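Local coordinates for signal recognition particle receptor FtsY (Sulfolobus acidocaldarius, PDB 5L3W), which is an SRP-family GTPase that serves as the receptor for the signal recognition particle, its NG domain modelled here with GDP bound, at residues A[120-125]-A[228-233]; A[255-260]-A[278-283]. One frame throughout, in Å; residues are numbered along the deposited sequence.

Interaction 1: residues A[120-125]-A[228-233]; sequences NGVGKT and ILILDS. With GDP (guanosine-5'-diphosphate), chain B.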
loop_
_atom_site.group_PDB
_atom_site.type_symbol
_atom_site.label_atom_id
_atom_site.label_comp_id
_atom_site.label_asym_id
_atom_site.label_seq_id
_atom_site.Cartn_x
_atom_site.Cartn_y
_atom_site.Cartn_z
ATOM N N ASN A 120 -4.738 -10.059 14.303
ATOM C CA ASN A 120 -6.130 -10.431 14.050
ATOM C C ASN A 120 -6.985 -9.214 13.741
ATOM O O ASN A 120 -6.745 -8.118 14.253
ATOM C CB ASN A 120 -6.740 -11.132 15.268
ATOM C CG ASN A 120 -6.244 -12.523 15.433
ATOM O OD1 ASN A 120 -5.706 -13.101 14.492
ATOM N ND2 ASN A 120 -6.421 -13.090 16.624
ATOM N N GLY A 121 -8.034 -9.432 12.943
ATOM C CA GLY A 121 -9.020 -8.393 12.689
ATOM C C GLY A 121 -8.500 -7.216 11.893
ATOM O O GLY A 121 -9.182 -6.201 11.780
ATOM N N VAL A 122 -7.295 -7.323 11.354
ATOM C CA VAL A 122 -6.701 -6.260 10.565
ATOM C C VAL A 122 -7.081 -6.388 9.098
ATOM O O VAL A 122 -6.838 -5.457 8.313
ATOM C CB VAL A 122 -5.182 -6.299 10.828
ATOM C CG1 VAL A 122 -4.408 -6.794 9.622
ATOM C CG2 VAL A 122 -4.706 -4.981 11.330
ATOM N N GLY A 123 -7.719 -7.486 8.719
ATOM C CA GLY A 123 -8.066 -7.754 7.347
ATOM C C GLY A 123 -7.111 -8.651 6.593
ATOM O O GLY A 123 -7.119 -8.608 5.372
ATOM N N LYS A 124 -6.315 -9.487 7.268
ATOM C CA LYS A 124 -5.247 -10.193 6.556
ATOM C C LYS A 124 -5.800 -11.260 5.608
ATOM O O LYS A 124 -5.398 -11.331 4.441
ATOM C CB LYS A 124 -4.246 -10.789 7.551
ATOM C CG LYS A 124 -3.346 -11.883 6.972
ATOM C CD LYS A 124 -1.917 -11.849 7.546
ATOM C CE LYS A 124 -1.884 -12.141 9.048
ATOM N NZ LYS A 124 -2.627 -13.378 9.400
ATOM N N THR A 125 -6.732 -12.094 6.073
ATOM C CA THR A 125 -7.220 -13.153 5.194
ATOM C C THR A 125 -8.034 -12.585 4.029
ATOM O O THR A 125 -8.053 -13.172 2.938
ATOM C CB THR A 125 -8.027 -14.184 5.994
ATOM O OG1 THR A 125 -9.026 -13.531 6.780
ATOM C CG2 THR A 125 -7.115 -14.957 6.921
ATOM N N ILE A 228 5.000 -8.962 3.160
ATOM C CA ILE A 228 4.020 -7.889 3.231
ATOM C C ILE A 228 3.385 -7.873 4.615
ATOM O O ILE A 228 2.860 -8.890 5.078
ATOM C CB ILE A 228 2.935 -8.041 2.149
ATOM C CG1 ILE A 228 3.564 -7.918 0.761
ATOM C CG2 ILE A 228 1.862 -6.990 2.357
ATOM C CD1 ILE A 228 2.617 -8.228 -0.362
ATOM N N LEU A 229 3.417 -6.710 5.260
ATOM C CA LEU A 229 2.678 -6.483 6.490
ATOM C C LEU A 229 1.320 -5.872 6.172
ATOM O O LEU A 229 1.212 -4.975 5.330
ATOM C CB LEU A 229 3.475 -5.560 7.410
ATOM C CG LEU A 229 2.839 -5.162 8.733
ATOM C CD1 LEU A 229 2.533 -6.403 9.611
ATOM C CD2 LEU A 229 3.758 -4.189 9.451
ATOM N N ILE A 230 0.288 -6.372 6.838
ATOM C CA ILE A 230 -1.072 -5.876 6.685
ATOM C C ILE A 230 -1.394 -5.024 7.901
ATOM O O ILE A 230 -1.239 -5.480 9.040
ATOM C CB ILE A 230 -2.082 -7.032 6.567
ATOM C CG1 ILE A 230 -1.638 -8.057 5.520
ATOM C CG2 ILE A 230 -3.464 -6.492 6.224
ATOM C CD1 ILE A 230 -1.748 -7.540 4.119
ATOM N N LEU A 231 -1.856 -3.801 7.670
ATOM C CA LEU A 231 -2.151 -2.867 8.747
ATOM C C LEU A 231 -3.509 -2.229 8.506
ATOM O O LEU A 231 -3.843 -1.890 7.371
ATOM C CB LEU A 231 -1.096 -1.760 8.844
ATOM C CG LEU A 231 0.332 -2.133 9.220
ATOM C CD1 LEU A 231 1.133 -0.850 9.241
ATOM C CD2 LEU A 231 0.359 -2.815 10.591
ATOM N N ASP A 232 -4.285 -2.082 9.582
ATOM C CA ASP A 232 -5.541 -1.335 9.590
ATOM C C ASP A 232 -5.230 0.155 9.481
ATOM O O ASP A 232 -4.655 0.731 10.414
ATOM C CB ASP A 232 -6.277 -1.646 10.894
ATOM C CG ASP A 232 -7.710 -1.115 10.933
ATOM O OD1 ASP A 232 -7.991 -0.021 10.390
ATOM O OD2 ASP A 232 -8.561 -1.804 11.539
ATOM N N SER A 233 -5.628 0.801 8.371
ATOM C CA SER A 233 -5.297 2.219 8.212
ATOM C C SER A 233 -5.918 3.093 9.292
ATOM O O SER A 233 -5.487 4.235 9.463
ATOM C CB SER A 233 -5.716 2.748 6.843
ATOM O OG SER A 233 -7.112 2.733 6.678
HETATM P PB GDP B . -8.316 -11.166 9.817
HETATM O O1B GDP B . -8.056 -12.201 8.748
HETATM O O2B GDP B . -7.016 -10.473 10.156
HETATM O O3B GDP B . -8.844 -11.802 11.077
HETATM O O3A GDP B . -9.317 -10.065 9.212
HETATM P PA GDP B . -10.477 -10.360 8.125
HETATM O O1A GDP B . -9.946 -10.685 6.747
HETATM O O2A GDP B . -11.405 -11.442 8.639
HETATM O "O5'" GDP B . -11.215 -8.939 8.105
HETATM C "C5'" GDP B . -11.906 -8.467 9.270
HETATM C "C4'" GDP B . -13.024 -7.527 8.833
HETATM O "O4'" GDP B . -12.453 -6.369 8.203
HETATM C "C3'" GDP B . -13.899 -8.211 7.789
HETATM O "O3'" GDP B . -15.294 -8.033 8.059
HETATM C "C2'" GDP B . -13.532 -7.522 6.495
HETATM O "O2'" GDP B . -14.631 -7.485 5.585
HETATM C "C1'" GDP B . -13.098 -6.139 6.955
HETATM N N9 GDP B . -12.198 -5.523 5.959
HETATM C C8 GDP B . -11.023 -6.015 5.517
HETATM N N7 GDP B . -10.475 -5.203 4.581
HETATM C C5 GDP B . -11.312 -4.156 4.420
HETATM C C6 GDP B . -11.344 -2.919 3.602
HETATM O O6 GDP B . -10.425 -2.640 2.808
HETATM N N1 GDP B . -12.399 -2.108 3.732
HETATM C C2 GDP B . -13.417 -2.368 4.577
HETATM N N2 GDP B . -14.445 -1.484 4.647
HETATM N N3 GDP B . -13.452 -3.476 5.358
HETATM C C4 GDP B . -12.448 -4.380 5.324
#
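V122 rests against strand 226-232, touching I230 with one methyl and D232 with the other. CG1 lies 3.5 Å from CG2 of I230 and equally near that residue's carbonyl oxygen, while CG2 reaches the strand backbone at D232 N, 3.4 Å away, and also meets D232 CB. A branched, compact valine suits this place, since its two arms spread along the strand without needing a polar partner. I230 answers with its own branch: CG2, anti to the backbone N, faces V122 and passes 4.1 Å from K124 CA, so the start of helix 124-137 rests on the same methyl. This is the dense, buried side of the contact. Toward G121 the packing thins: its carbonyl oxygen comes no nearer to D232 OD2 than 4.4 Å, and G121 itself is exposed. K259 reaches into that gap, its NZ forming a salt bridge with D232 OD2 and donating to G121 O.

On its other side, 120-125 wraps the diphosphate of GDP, as a P-loop (Walker A) does between strand and helix. The G121 amide holds O3B, the K124 amide holds O2B (3.1 Å, 163°) and the T125 amide holds O1B (3.0 Å, 166°); V122 and G123 add weaker bonds. G123, at the N-cap, has phi 97°, and a side chain there would crowd the C8 atom of GDP. K124 sends its amine away from the strand to D200 and T201. The chemistry thus splits the loop: apolar methyls seat it on the strand, while its amides supply the partial positive charge that probably steadies the phosphates.

Interaction 2: residues A[255-260]-A[278-283]; sequences VILTKV and KPVVYM. With GDP (guanosine-5'-diphosphate), chain B.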
loop_
_atom_site.group_PDB
_atom_site.type_symbol
_atom_site.label_atom_id
_atom_site.label_comp_id
_atom_site.label_asym_id
_atom_site.label_seq_id
_atom_site.Cartn_x
_atom_site.Cartn_y
_atom_site.Cartn_z
ATOM N N VAL A 255 3.932 -2.714 2.851
ATOM C CA VAL A 255 2.717 -2.645 3.652
ATOM C C VAL A 255 1.518 -2.626 2.715
ATOM O O VAL A 255 1.581 -2.035 1.637
ATOM C CB VAL A 255 2.748 -1.386 4.546
ATOM C CG1 VAL A 255 1.373 -1.060 5.157
ATOM C CG2 VAL A 255 3.831 -1.532 5.630
ATOM N N ILE A 256 0.428 -3.274 3.113
ATOM C CA ILE A 256 -0.876 -3.033 2.506
ATOM C C ILE A 256 -1.796 -2.482 3.588
ATOM O O ILE A 256 -2.007 -3.130 4.620
ATOM C CB ILE A 256 -1.469 -4.296 1.869
ATOM C CG1 ILE A 256 -0.633 -4.703 0.642
ATOM C CG2 ILE A 256 -2.951 -4.052 1.464
ATOM C CD1 ILE A 256 -1.146 -5.931 -0.073
ATOM N N LEU A 257 -2.347 -1.294 3.341
ATOM C CA LEU A 257 -3.263 -0.635 4.255
ATOM C C LEU A 257 -4.687 -1.042 3.909
ATOM O O LEU A 257 -5.146 -0.821 2.782
ATOM C CB LEU A 257 -3.117 0.886 4.162
ATOM C CG LEU A 257 -1.789 1.514 4.576
ATOM C CD1 LEU A 257 -1.882 3.025 4.394
ATOM C CD2 LEU A 257 -1.496 1.148 6.029
ATOM N N THR A 258 -5.394 -1.599 4.879
ATOM C CA THR A 258 -6.778 -1.993 4.683
ATOM C C THR A 258 -7.675 -0.914 5.258
ATOM O O THR A 258 -7.227 -0.060 6.026
ATOM C CB THR A 258 -7.072 -3.329 5.359
ATOM O OG1 THR A 258 -7.018 -3.150 6.780
ATOM C CG2 THR A 258 -6.018 -4.350 4.956
ATOM N N LYS A 259 -8.950 -0.963 4.860
ATOM C CA LYS A 259 -10.003 -0.094 5.361
ATOM C C LYS A 259 -9.766 1.375 5.028
ATOM O O LYS A 259 -10.302 2.263 5.707
ATOM C CB LYS A 259 -10.187 -0.279 6.875
ATOM C CG LYS A 259 -10.650 -1.675 7.251
ATOM C CD LYS A 259 -10.531 -1.941 8.732
ATOM C CE LYS A 259 -10.770 -3.418 9.012
ATOM N NZ LYS A 259 -10.009 -3.886 10.200
ATOM N N VAL A 260 -8.993 1.654 3.975
ATOM C CA VAL A 260 -8.765 3.041 3.581
ATOM C C VAL A 260 -10.074 3.697 3.161
ATOM O O VAL A 260 -10.231 4.918 3.300
ATOM C CB VAL A 260 -7.679 3.129 2.478
ATOM C CG1 VAL A 260 -7.440 4.562 2.086
ATOM C CG2 VAL A 260 -6.354 2.568 2.976
ATOM N N LYS A 278 8.370 1.517 5.592
ATOM C CA LYS A 278 8.218 0.673 4.419
ATOM C C LYS A 278 7.161 1.229 3.469
ATOM O O LYS A 278 6.187 1.853 3.906
ATOM C CB LYS A 278 7.822 -0.751 4.836
ATOM C CG LYS A 278 9.008 -1.677 5.114
ATOM C CD LYS A 278 9.868 -1.230 6.280
ATOM C CE LYS A 278 11.025 -2.212 6.523
ATOM N NZ LYS A 278 11.826 -2.486 5.283
ATOM N N PRO A 279 7.311 0.983 2.169
ATOM C CA PRO A 279 6.320 1.481 1.204
ATOM C C PRO A 279 4.952 0.840 1.374
ATOM O O PRO A 279 4.830 -0.337 1.706
ATOM C CB PRO A 279 6.926 1.117 -0.165
ATOM C CG PRO A 279 7.969 0.018 0.123
ATOM C CD PRO A 279 8.478 0.344 1.520
ATOM N N VAL A 280 3.911 1.637 1.120
ATOM C CA VAL A 280 2.550 1.129 0.979
ATOM C C VAL A 280 2.300 0.828 -0.493
ATOM O O VAL A 280 2.309 1.738 -1.323
ATOM C CB VAL A 280 1.522 2.131 1.512
ATOM C CG1 VAL A 280 0.112 1.601 1.284
ATOM C CG2 VAL A 280 1.768 2.396 2.978
ATOM N N VAL A 281 2.050 -0.440 -0.821
ATOM C CA VAL A 281 2.016 -0.852 -2.224
ATOM C C VAL A 281 0.580 -1.045 -2.716
ATOM O O VAL A 281 0.270 -0.737 -3.870
ATOM C CB VAL A 281 2.878 -2.114 -2.447
ATOM C CG1 VAL A 281 4.354 -1.770 -2.263
ATOM C CG2 VAL A 281 2.512 -3.219 -1.468
ATOM N N TYR A 282 -0.324 -1.511 -1.856
ATOM C CA TYR A 282 -1.736 -1.548 -2.229
ATOM C C TYR A 282 -2.570 -1.081 -1.049
ATOM O O TYR A 282 -2.082 -0.998 0.081
ATOM C CB TYR A 282 -2.192 -2.946 -2.696
ATOM C CG TYR A 282 -1.516 -3.351 -3.983
ATOM C CD1 TYR A 282 -2.059 -3.013 -5.208
ATOM C CD2 TYR A 282 -0.306 -4.036 -3.964
ATOM C CE1 TYR A 282 -1.419 -3.354 -6.387
ATOM C CE2 TYR A 282 0.340 -4.383 -5.138
ATOM C CZ TYR A 282 -0.215 -4.040 -6.343
ATOM O OH TYR A 282 0.431 -4.385 -7.509
ATOM N N MET A 283 -3.838 -0.759 -1.339
ATOM C CA MET A 283 -4.783 -0.279 -0.339
ATOM C C MET A 283 -6.103 -1.017 -0.503
ATOM O O MET A 283 -6.661 -1.062 -1.604
ATOM C CB MET A 283 -5.019 1.234 -0.463
ATOM C CG MET A 283 -3.754 2.069 -0.482
ATOM S SD MET A 283 -4.065 3.844 -0.418
ATOM C CE MET A 283 -4.888 4.159 -1.986
HETATM P PB GDP B . -8.316 -11.166 9.817
HETATM O O1B GDP B . -8.056 -12.201 8.748
HETATM O O2B GDP B . -7.016 -10.473 10.156
HETATM O O3B GDP B . -8.844 -11.802 11.077
HETATM O O3A GDP B . -9.317 -10.065 9.212
HETATM P PA GDP B . -10.477 -10.360 8.125
HETATM O O1A GDP B . -9.946 -10.685 6.747
HETATM O O2A GDP B . -11.405 -11.442 8.639
HETATM O "O5'" GDP B . -11.215 -8.939 8.105
HETATM C "C5'" GDP B . -11.906 -8.467 9.270
HETATM C "C4'" GDP B . -13.024 -7.527 8.833
HETATM O "O4'" GDP B . -12.453 -6.369 8.203
HETATM C "C3'" GDP B . -13.899 -8.211 7.789
HETATM O "O3'" GDP B . -15.294 -8.033 8.059
HETATM C "C2'" GDP B . -13.532 -7.522 6.495
HETATM O "O2'" GDP B . -14.631 -7.485 5.585
HETATM C "C1'" GDP B . -13.098 -6.139 6.955
HETATM N N9 GDP B . -12.198 -5.523 5.959
HETATM C C8 GDP B . -11.023 -6.015 5.517
HETATM N N7 GDP B . -10.475 -5.203 4.581
HETATM C C5 GDP B . -11.312 -4.156 4.420
HETATM C C6 GDP B . -11.344 -2.919 3.602
HETATM O O6 GDP B . -10.425 -2.640 2.808
HETATM N N1 GDP B . -12.399 -2.108 3.732
HETATM C C2 GDP B . -13.417 -2.368 4.577
HETATM N N2 GDP B . -14.445 -1.484 4.647
HETATM N N3 GDP B . -13.452 -3.476 5.358
HETATM C C4 GDP B . -12.448 -4.380 5.324
#
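V255 is gripped through both its backbone polar atoms. Its N-H donates to P279 O at 2.8 Å, and its carbonyl oxygen accepts from V281 N at 3.0 Å in an almost straight bond (165°). Two residues on, L257 N reaches Y282 O over a longer 3.3 Å, the donor tilted 17° from the carbonyl plane. V255 O and Y282 O also take CA-H contacts, from V280 and I256; M283 CA makes a third, 3.2 Å from L257 O. The backbone groups of I256 turn the other way, bonding L229 and L231 on strand 226-232, as T258 bonds L231 and S233; L257 also bonds G284.

These parallel strands, joined through helix 267-275, form a beta-alpha-beta unit of the P-loop GTPase sheet. Beta-branched and leucine side chains suit its buried faces. L257 CG packs 3.8 Å from V280 CG1, the side chains crossing at about a right angle, and V260 CG2 meets M283 CB. On the other face, I256 CG1 lies 4.1 Å from Y282 CB; the tyrosine's ring carries its hydroxyl off to L100 N.

Beyond the strand, K259 donates its amide to GDP O6 (3.0 Å). With CG anti to its carbonyl carbon (chi1 -64°) and the chain extended, the aliphatic part runs along the nucleotide, CG lying 3.8 Å from GDP C5. T258 OG1 bonds V122 O and K278 NZ bonds Y252 O.

Interactions 1 and 2 lie about 9 Å apart, centre to centre, on adjoining strands of one sheet, 226-232 and 254-258, and hold different parts of GDP: 120-125 its diphosphate, 255-260 its base. Besides the backbone bonds between the two strands, side chains tie them at two points. T258 OG1 stands 2.8 Å from V122 O, a probable hydrogen bond between the strand end and the P-loop. K259 NZ lies 2.9 Å from D232 OD2, a salt bridge, and as close to G121 O, so one amine draws together both segments of interaction 1. This probably fixes the loop and the base-binding turn relative to each other, while D261 and Q287 add further bonds to the nucleotide.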